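Local coordinates for probable transcriptional regulator, ArsR family protein (Rhodococcus sp. RHA1, PDB 3F6O) that probably acts as a DNA-binding transcription factor of the ArsR family, forming a dimer with a winged helix-turn-helix fold, at residues G10-L15 against F54-W60; T19-L24 against H51-L55. All blocks are in the same frame, centred on the assembly; numbering follows the deposited sequence.

Overall arrangement
Both contacts use helix 45-57, the probable recognition helix of the winged helix-turn-helix fold, and share F54 and L55; their centres lie about 8 Å apart. Contact 2 is the more buried: helix 18-28 crosses helix 45-57 through leucine and valine contacts, with one arginine reaching out to an aromatic and a histidine. Contact 1, only partly buried, sets the end of helix 5-15 against the last turn of helix 45-57 and the residues after it, through A14, I11 and L15 against two aromatic rings, with an indole hydrogen bond. R20 ties the two together, its NE bonded to A14 O. Each also reaches the second subunit.

Contact 1: G10-L15 against F54-W60; sequences GIFQAL and FLEDSGW
With CG anti to its carbonyl carbon (chi1 -81°), W60 carries its indole to helix 5-15, while F54, its CG anti to the backbone N (chi1 -164°), brings its CE2 to A14 N and CA. W60 NE1 donates to I11 O at 3.1 Å, with an N-H...O angle of 160°; the acceptor lies close to the ring plane. L15 CD2 covers one face of the W60 six-membered ring in a CH-pi contact, 4.1 Å from its centroid, and I11 CG2 touches CZ2. The same indole meets F79 edge-to-face and packs on P78 of helix 77-94. A14 CB fits among the F54 ring, the L55 CD2 branch, S58 OG and W60 CD1, the last at 3.5 Å. G10 O meets the F54 ring edge and Q13 CG packs 3.5 Å from F54 CZ; the Q13 amide hydrogen-bonds Q13 of the second subunit. S58 OG folds back to F54 O at 2.7 Å, joining S58 N on that oxygen from the opposite face, before G59 closes helix 45-57 in a Schellman motif. A leucine in place of W60 would probably leave I11 O without its indole donor and cost the L15 methyls the ring they pack on. The contact joins helix 5-15, which also meets the second subunit, to the turn from helix 45-57 into strand 61-66, and is mainly apolar, one directional bond from indole to helix carbonyl helping to fix the ring's rotation.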
loop_
_atom_site.group_PDB
_atom_site.type_symbol
_atom_site.label_atom_id
_atom_site.label_comp_id
_atom_site.label_asym_id
_atom_site.label_seq_id
_atom_site.Cartn_x
_atom_site.Cartn_y
_atom_site.Cartn_z
ATOM N N GLY A 10 1.554 8.088 2.251
ATOM C CA GLY A 10 0.148 8.264 2.595
ATOM C C GLY A 10 -0.796 7.482 1.687
ATOM O O GLY A 10 -1.853 7.043 2.113
ATOM N N ILE A 11 -0.429 7.357 0.419
ATOM C CA ILE A 11 -1.218 6.578 -0.549
ATOM C C ILE A 11 -1.318 5.118 -0.089
ATOM O O ILE A 11 -2.396 4.540 -0.044
ATOM C CB ILE A 11 -0.619 6.726 -1.972
ATOM C CG1 ILE A 11 -1.031 8.090 -2.571
ATOM C CG2 ILE A 11 -1.036 5.567 -2.911
ATOM C CD1 ILE A 11 -0.263 8.407 -3.832
ATOM N N PHE A 12 -0.186 4.529 0.266
ATOM C CA PHE A 12 -0.208 3.161 0.746
ATOM C C PHE A 12 -0.826 3.029 2.148
ATOM O O PHE A 12 -1.560 2.088 2.393
ATOM C CB PHE A 12 1.189 2.560 0.704
ATOM C CG PHE A 12 1.651 2.205 -0.662
ATOM C CD1 PHE A 12 0.940 1.289 -1.434
ATOM C CD2 PHE A 12 2.835 2.722 -1.151
ATOM C CE1 PHE A 12 1.403 0.950 -2.702
ATOM C CE2 PHE A 12 3.314 2.369 -2.422
ATOM C CZ PHE A 12 2.589 1.482 -3.192
ATOM N N GLN A 13 -0.581 3.986 3.050
ATOM C CA GLN A 13 -1.228 3.934 4.371
ATOM C C GLN A 13 -2.759 3.927 4.274
ATOM O O GLN A 13 -3.453 3.273 5.075
ATOM C CB GLN A 13 -0.757 5.113 5.243
ATOM C CG GLN A 13 -1.263 5.053 6.678
ATOM C CD GLN A 13 -0.695 3.902 7.462
ATOM O OE1 GLN A 13 0.490 3.881 7.767
ATOM N NE2 GLN A 13 -1.544 2.929 7.808
ATOM N N ALA A 14 -3.282 4.655 3.290
ATOM C CA ALA A 14 -4.715 4.726 3.078
ATOM C C ALA A 14 -5.268 3.342 2.765
ATOM O O ALA A 14 -6.325 2.971 3.270
ATOM C CB ALA A 14 -5.063 5.724 1.985
ATOM N N LEU A 15 -4.542 2.583 1.951
ATOM C CA LEU A 15 -4.967 1.232 1.558
ATOM C C LEU A 15 -4.796 0.156 2.646
ATOM O O LEU A 15 -5.289 -0.969 2.490
ATOM C CB LEU A 15 -4.209 0.788 0.284
ATOM C CG LEU A 15 -4.460 1.597 -0.977
ATOM C CD1 LEU A 15 -3.730 0.989 -2.202
ATOM C CD2 LEU A 15 -5.952 1.752 -1.254
ATOM N N PHE A 54 -9.034 10.810 5.725
ATOM C CA PHE A 54 -7.740 10.230 5.385
ATOM C C PHE A 54 -7.686 9.970 3.880
ATOM O O PHE A 54 -6.680 10.274 3.227
ATOM C CB PHE A 54 -7.465 8.954 6.202
ATOM C CG PHE A 54 -6.020 8.541 6.168
ATOM C CD1 PHE A 54 -5.189 8.793 7.246
ATOM C CD2 PHE A 54 -5.466 7.972 5.026
ATOM C CE1 PHE A 54 -3.839 8.433 7.189
ATOM C CE2 PHE A 54 -4.114 7.622 4.969
ATOM C CZ PHE A 54 -3.315 7.862 6.026
ATOM N N LEU A 55 -8.782 9.422 3.324
ATOM C CA LEU A 55 -8.901 9.187 1.869
ATOM C C LEU A 55 -8.756 10.483 1.058
ATOM O O LEU A 55 -8.082 10.524 0.021
ATOM C CB LEU A 55 -10.252 8.498 1.521
ATOM C CG LEU A 55 -10.297 6.978 1.832
ATOM C CD1 LEU A 55 -11.682 6.361 1.484
ATOM C CD2 LEU A 55 -9.152 6.233 1.088
ATOM N N GLU A 56 -9.365 11.553 1.543
ATOM C CA GLU A 56 -9.269 12.818 0.828
ATOM C C GLU A 56 -7.849 13.400 0.948
ATOM O O GLU A 56 -7.259 13.794 -0.052
ATOM C CB GLU A 56 -10.342 13.826 1.266
ATOM C CG GLU A 56 -10.398 15.013 0.241
ATOM C CD GLU A 56 -11.662 15.880 0.302
ATOM O OE1 GLU A 56 -12.397 15.835 1.329
ATOM O OE2 GLU A 56 -11.892 16.626 -0.704
ATOM N N ASP A 57 -7.307 13.410 2.156
ATOM C CA ASP A 57 -5.975 13.973 2.386
ATOM C C ASP A 57 -4.897 13.252 1.604
ATOM O O ASP A 57 -3.975 13.876 1.120
ATOM C CB ASP A 57 -5.621 13.984 3.874
ATOM C CG ASP A 57 -6.397 15.033 4.640
ATOM O OD1 ASP A 57 -6.927 15.984 4.023
ATOM O OD2 ASP A 57 -6.483 14.895 5.873
ATOM N N SER A 58 -5.011 11.929 1.488
ATOM C CA SER A 58 -4.052 11.155 0.717
ATOM C C SER A 58 -4.302 11.167 -0.813
ATOM O O SER A 58 -3.519 10.580 -1.582
ATOM C CB SER A 58 -3.978 9.724 1.271
ATOM O OG SER A 58 -5.249 9.095 1.210
ATOM N N GLY A 59 -5.359 11.838 -1.265
ATOM C CA GLY A 59 -5.616 12.015 -2.712
ATOM C C GLY A 59 -6.478 10.947 -3.385
ATOM O O GLY A 59 -6.688 10.998 -4.590
ATOM N N TRP A 60 -6.961 9.962 -2.613
ATOM C CA TRP A 60 -7.765 8.844 -3.175
ATOM C C TRP A 60 -9.187 9.266 -3.571
ATOM O O TRP A 60 -9.775 8.671 -4.472
ATOM C CB TRP A 60 -7.848 7.665 -2.169
ATOM C CG TRP A 60 -6.634 6.795 -2.185
ATOM C CD1 TRP A 60 -5.620 6.788 -1.284
ATOM C CD2 TRP A 60 -6.288 5.834 -3.192
ATOM N NE1 TRP A 60 -4.661 5.846 -1.652
ATOM C CE2 TRP A 60 -5.054 5.264 -2.827
ATOM C CE3 TRP A 60 -6.919 5.389 -4.367
ATOM C CZ2 TRP A 60 -4.434 4.258 -3.586
ATOM C CZ3 TRP A 60 -6.300 4.387 -5.110
ATOM C CH2 TRP A 60 -5.068 3.860 -4.732
#

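Contact 2: T19-L24 against H51-L55; sequences TRRAVL and HIHFL
L55 meets V23 and L24 through its two branches at the apolar centre, where helix 18-28 crosses helix 45-57. L55 CD1 lies 3.7 Å from V23 CG1, whereas L55 CD2 packs 4.0 Å from L24 CD1; the L24 and L55 side chains run past each other in opposite directions. I52 adds only its CD1 end, at V23 CG1. The local axes approach to 10.2 Å and their N-to-C directions differ by 69°.

Further out, R20 leads from this apolar patch to the polar edge. Its aliphatic part passes between L55 and H51, with R20 CD 4.0 Å from L55 CG and R20 CG 3.5 Å from H51 ND1. A bend at chi3 (-70°) then turns the guanidinium over one face of F54, nearly parallel to the ring, with R20 CZ 4.4 Å from the F54 ring centroid in a cation-pi stack. R20 NH1 reaches H51 ND1 in a weak, bent hydrogen bond of 3.1 Å, approaching at the imidazole edge, while T19 CB lies over an imidazole face in a CH-pi contact. The other guanidinium nitrogens are engaged too: NE bonds A14 O and NH2 bonds Q13 O, so R20 joins helix 5-15 to both helices of this contact.

Helices 18-28 and 45-57 pack here in the core of the helix-turn-helix domain, 45-57 being probably its recognition helix. F48, earlier on helix 45-57, extends the packing beside T19 and V23. I61 of strand 61-66 touches L24, I52 and L55, closing the apolar centre against the sheet, while W85 of the second subunit packs on L24.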
loop_
_atom_site.group_PDB
_atom_site.type_symbol
_atom_site.label_atom_id
_atom_site.label_comp_id
_atom_site.label_asym_id
_atom_site.label_seq_id
_atom_site.Cartn_x
_atom_site.Cartn_y
_atom_site.Cartn_z
ATOM N N THR A 19 -11.820 -0.770 5.862
ATOM C CA THR A 19 -12.942 0.147 5.648
ATOM C C THR A 19 -12.665 1.064 4.453
ATOM O O THR A 19 -13.529 1.266 3.572
ATOM C CB THR A 19 -13.240 1.020 6.883
ATOM O OG1 THR A 19 -13.529 0.178 8.005
ATOM C CG2 THR A 19 -14.474 1.916 6.607
ATOM N N ARG A 20 -11.464 1.637 4.445
ATOM C CA ARG A 20 -11.064 2.520 3.358
ATOM C C ARG A 20 -11.017 1.781 2.029
ATOM O O ARG A 20 -11.475 2.310 1.025
ATOM C CB ARG A 20 -9.737 3.210 3.675
ATOM C CG ARG A 20 -9.871 4.172 4.856
ATOM C CD ARG A 20 -8.661 5.087 4.947
ATOM N NE ARG A 20 -7.393 4.455 5.369
ATOM C CZ ARG A 20 -6.879 4.481 6.605
ATOM N NH1 ARG A 20 -7.587 4.980 7.625
ATOM N NH2 ARG A 20 -5.655 3.979 6.841
ATOM N N ARG A 21 -10.466 0.559 2.011
ATOM C CA ARG A 21 -10.468 -0.229 0.760
ATOM C C ARG A 21 -11.900 -0.502 0.291
ATOM O O ARG A 21 -12.177 -0.418 -0.913
ATOM C CB ARG A 21 -9.674 -1.541 0.883
ATOM C CG ARG A 21 -8.144 -1.352 1.000
ATOM C CD ARG A 21 -7.380 -2.678 0.791
ATOM N NE ARG A 21 -7.968 -3.773 1.579
ATOM C CZ ARG A 21 -7.645 -4.033 2.836
ATOM N NH1 ARG A 21 -6.710 -3.302 3.436
ATOM N NH2 ARG A 21 -8.222 -5.043 3.494
ATOM N N ALA A 22 -12.810 -0.786 1.233
ATOM C CA ALA A 22 -14.231 -1.030 0.901
ATOM C C ALA A 22 -14.939 0.195 0.314
ATOM O O ALA A 22 -15.768 0.116 -0.629
ATOM C CB ALA A 22 -14.986 -1.523 2.133
ATOM N N VAL A 23 -14.655 1.340 0.911
ATOM C CA VAL A 23 -15.183 2.610 0.403
ATOM C C VAL A 23 -14.669 2.865 -0.994
ATOM O O VAL A 23 -15.443 3.281 -1.854
ATOM C CB VAL A 23 -14.788 3.762 1.324
ATOM C CG1 VAL A 23 -15.047 5.125 0.649
ATOM C CG2 VAL A 23 -15.517 3.664 2.711
ATOM N N LEU A 24 -13.373 2.666 -1.224
ATOM C CA LEU A 24 -12.821 2.859 -2.567
ATOM C C LEU A 24 -13.476 1.891 -3.584
ATOM O O LEU A 24 -13.756 2.272 -4.715
ATOM C CB LEU A 24 -11.302 2.715 -2.584
ATOM C CG LEU A 24 -10.543 3.859 -1.901
ATOM C CD1 LEU A 24 -9.048 3.520 -1.856
ATOM C CD2 LEU A 24 -10.845 5.213 -2.612
ATOM N N HIS A 51 -11.857 8.054 8.351
ATOM C CA HIS A 51 -11.506 7.338 7.110
ATOM C C HIS A 51 -11.739 8.172 5.848
ATOM O O HIS A 51 -10.895 8.231 4.959
ATOM C CB HIS A 51 -12.256 6.010 7.029
ATOM C CG HIS A 51 -11.865 5.051 8.102
ATOM N ND1 HIS A 51 -10.559 4.671 8.300
ATOM C CD2 HIS A 51 -12.593 4.408 9.045
ATOM C CE1 HIS A 51 -10.496 3.825 9.317
ATOM N NE2 HIS A 51 -11.719 3.647 9.785
ATOM N N ILE A 52 -12.887 8.816 5.774
ATOM C CA ILE A 52 -13.168 9.706 4.658
ATOM C C ILE A 52 -12.073 10.811 4.538
ATOM O O ILE A 52 -11.527 11.077 3.460
ATOM C CB ILE A 52 -14.577 10.333 4.831
ATOM C CG1 ILE A 52 -15.664 9.244 4.683
ATOM C CG2 ILE A 52 -14.805 11.478 3.825
ATOM C CD1 ILE A 52 -15.725 8.571 3.286
ATOM N N HIS A 53 -11.759 11.442 5.665
ATOM C CA HIS A 53 -10.759 12.509 5.677
ATOM C C HIS A 53 -9.379 12.004 5.261
ATOM O O HIS A 53 -8.646 12.674 4.534
ATOM C CB HIS A 53 -10.697 13.164 7.061
ATOM C CG HIS A 53 -11.884 14.026 7.355
ATOM N ND1 HIS A 53 -12.534 14.011 8.571
ATOM C CD2 HIS A 53 -12.562 14.908 6.577
ATOM C CE1 HIS A 53 -13.554 14.853 8.539
ATOM N NE2 HIS A 53 -13.593 15.411 7.341
ATOM N N PHE A 54 -9.034 10.810 5.725
ATOM C CA PHE A 54 -7.740 10.230 5.385
ATOM C C PHE A 54 -7.686 9.970 3.880
ATOM O O PHE A 54 -6.680 10.274 3.227
ATOM C CB PHE A 54 -7.465 8.954 6.202
ATOM C CG PHE A 54 -6.020 8.541 6.168
ATOM C CD1 PHE A 54 -5.189 8.793 7.246
ATOM C CD2 PHE A 54 -5.466 7.972 5.026
ATOM C CE1 PHE A 54 -3.839 8.433 7.189
ATOM C CE2 PHE A 54 -4.114 7.622 4.969
ATOM C CZ PHE A 54 -3.315 7.862 6.026
ATOM N N LEU A 55 -8.782 9.422 3.324
ATOM C CA LEU A 55 -8.901 9.187 1.869
ATOM C C LEU A 55 -8.756 10.483 1.058
ATOM O O LEU A 55 -8.082 10.524 0.021
ATOM C CB LEU A 55 -10.252 8.498 1.521
ATOM C CG LEU A 55 -10.297 6.978 1.832
ATOM C CD1 LEU A 55 -11.682 6.361 1.484
ATOM C CD2 LEU A 55 -9.152 6.233 1.088
#